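Local coordinates for thiamine pyrophosphokinase (PDB 3LM8), which catalyses the ATP-dependent pyrophosphorylation of thiamine to thiamine diphosphate, releasing AMP, and serves in thiamine salvage, at residues I97-I102 with I127-K132. The protein carries 1 engineered substitution. Sequence-based numbering, arbitrary orientation.
Sequences IQIFGI and IRLIDK
Phe100 lays its ring alongside Ile130, CE1 lying 3.7 Å from CB of Ile130 and also touching CD1 of that side chain. With CG of Phe100 anti to its own carbonyl carbon (chi1 -51°), the ring runs beside the isoleucine in the same direction. The CD1 methyl of Ile130 reaches on to the amide of Gln98, 3.8 Å from OE1. That oxygen accepts a bent hydrogen bond from NH1 of Arg128 at 3.3 Å, the N-H...O angle being 138°; the amide and guanidinium planes are 72° apart, and the donor sits tilted from the carbonyl plane. NE2 of Gln98 is bonded to Asn5 on strand 3-7, so this one amide links three neighbouring strands. Without the amide, as with an alanine here, Arg128 NH1 and the Asn5 side chain are likely to lose these partners, and the Ile130 methyl one side of its packing. On the opposite face, Ile97, Ile99, Ile127 and Leu129 form an aliphatic layer. CD1 of Ile99 touches both CG2 of Ile127 and CD2 of Leu129, while Ile102, just past the strand end, crosses Leu129 at about a right angle with its CD1. Helix 107-122 covers Ile127 and Leu129, and helix 81-92 covers Ile97 and Ile99. The strands run parallel in register, joined by Arg128 N to Ile97 O (2.9 Å), Ile99 N to Arg128 O (3.0 Å) and Ile130 N to Ile99 O (2.8 Å). With helix 107-122 between them in sequence, they make a beta-alpha-beta unit near the centre of the chain. Its chemistry implies a two-sided joint: wholly aliphatic beneath the helices, but mixed on the other face, where the partly exposed Gln98-Arg128 link sits beside the Phe100-Ile130 packing.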
# COMPACT_ATOMS: atom_id res chain seq x y z
N ILE A 97 6.79 4.11 -2.29
CA ILE A 97 6.28 4.20 -0.94
C ILE A 97 5.55 2.88 -0.76
O ILE A 97 4.82 2.45 -1.65
CB ILE A 97 5.27 5.36 -0.75
CG1 ILE A 97 5.98 6.70 -0.86
CG2 ILE A 97 4.63 5.25 0.62
CD1 ILE A 97 5.06 7.88 -0.85
N GLN A 98 5.78 2.22 0.37
CA GLN A 98 5.12 0.96 0.68
C GLN A 98 4.50 1.08 2.06
O GLN A 98 5.18 1.41 3.03
CB GLN A 98 6.11 -0.20 0.60
CG GLN A 98 6.43 -0.60 -0.84
CD GLN A 98 7.50 -1.68 -0.95
OE1 GLN A 98 7.39 -2.60 -1.77
NE2 GLN A 98 8.55 -1.55 -0.13
N ILE A 99 3.21 0.81 2.14
CA ILE A 99 2.48 0.93 3.40
C ILE A 99 1.95 -0.40 3.92
O ILE A 99 1.38 -1.20 3.18
CB ILE A 99 1.29 1.89 3.25
CG1 ILE A 99 1.74 3.19 2.55
CG2 ILE A 99 0.71 2.19 4.62
CD1 ILE A 99 0.63 4.15 2.17
N PHE A 100 2.13 -0.61 5.23
CA PHE A 100 1.69 -1.83 5.89
C PHE A 100 0.72 -1.49 7.02
O PHE A 100 0.58 -0.31 7.39
CB PHE A 100 2.90 -2.57 6.45
CG PHE A 100 3.99 -2.79 5.45
CD1 PHE A 100 4.13 -4.01 4.79
CD2 PHE A 100 4.87 -1.75 5.13
CE1 PHE A 100 5.13 -4.20 3.84
CE2 PHE A 100 5.88 -1.92 4.18
CZ PHE A 100 6.01 -3.16 3.53
N GLY A 101 0.07 -2.51 7.58
CA GLY A 101 -0.88 -2.29 8.66
C GLY A 101 -2.00 -1.47 8.08
O GLY A 101 -2.54 -0.56 8.71
N ILE A 102 -2.36 -1.85 6.87
CA ILE A 102 -3.37 -1.17 6.10
C ILE A 102 -4.73 -1.86 6.09
O ILE A 102 -5.72 -1.33 5.58
CB ILE A 102 -2.82 -0.97 4.68
CG1 ILE A 102 -2.40 0.49 4.52
CG2 ILE A 102 -3.82 -1.45 3.63
CD1 ILE A 102 -1.83 0.81 3.15
N ILE A 127 2.98 3.93 -5.16
CA ILE A 127 2.52 3.73 -3.79
C ILE A 127 1.86 2.36 -3.74
O ILE A 127 0.78 2.16 -4.28
CB ILE A 127 1.49 4.80 -3.41
CG1 ILE A 127 2.08 6.20 -3.65
CG2 ILE A 127 1.06 4.62 -1.95
CD1 ILE A 127 1.14 7.34 -3.30
N ARG A 128 2.52 1.42 -3.09
CA ARG A 128 1.99 0.06 -3.00
C ARG A 128 1.51 -0.22 -1.59
O ARG A 128 2.20 0.11 -0.63
CB ARG A 128 3.10 -0.93 -3.39
CG ARG A 128 2.81 -2.37 -3.05
CD ARG A 128 3.97 -3.29 -3.40
NE ARG A 128 4.21 -3.38 -4.84
CZ ARG A 128 5.25 -2.84 -5.47
NH1 ARG A 128 6.17 -2.17 -4.79
NH2 ARG A 128 5.37 -2.98 -6.78
N LEU A 129 0.31 -0.80 -1.45
CA LEU A 129 -0.20 -1.13 -0.12
C LEU A 129 0.08 -2.60 0.08
O LEU A 129 -0.11 -3.39 -0.85
CB LEU A 129 -1.71 -0.89 -0.00
CG LEU A 129 -2.36 0.39 -0.53
CD1 LEU A 129 -3.84 0.35 -0.14
CD2 LEU A 129 -1.68 1.64 0.04
N ILE A 130 0.52 -2.99 1.27
CA ILE A 130 0.84 -4.39 1.51
C ILE A 130 0.38 -4.99 2.84
O ILE A 130 0.50 -4.37 3.90
CB ILE A 130 2.35 -4.63 1.48
CG1 ILE A 130 2.96 -4.06 0.20
CG2 ILE A 130 2.63 -6.13 1.61
CD1 ILE A 130 4.47 -4.18 0.15
N ASP A 131 -0.14 -6.21 2.76
CA ASP A 131 -0.57 -6.95 3.94
C ASP A 131 -0.18 -8.42 3.76
O ASP A 131 0.44 -8.79 2.76
CB ASP A 131 -2.08 -6.77 4.21
CG ASP A 131 -2.95 -7.71 3.38
OD1 ASP A 131 -2.90 -7.63 2.14
OD2 ASP A 131 -3.70 -8.52 3.97
N LYS A 132 -0.54 -9.25 4.73
CA LYS A 132 -0.22 -10.67 4.71
C LYS A 132 -0.51 -11.39 3.38
O LYS A 132 0.19 -12.33 3.01
CB LYS A 132 -0.94 -11.36 5.87
CG LYS A 132 -1.00 -12.89 5.79
CD LYS A 132 -2.07 -13.43 6.73
CE LYS A 132 -2.26 -14.93 6.59
NZ LYS A 132 -1.01 -15.69 6.91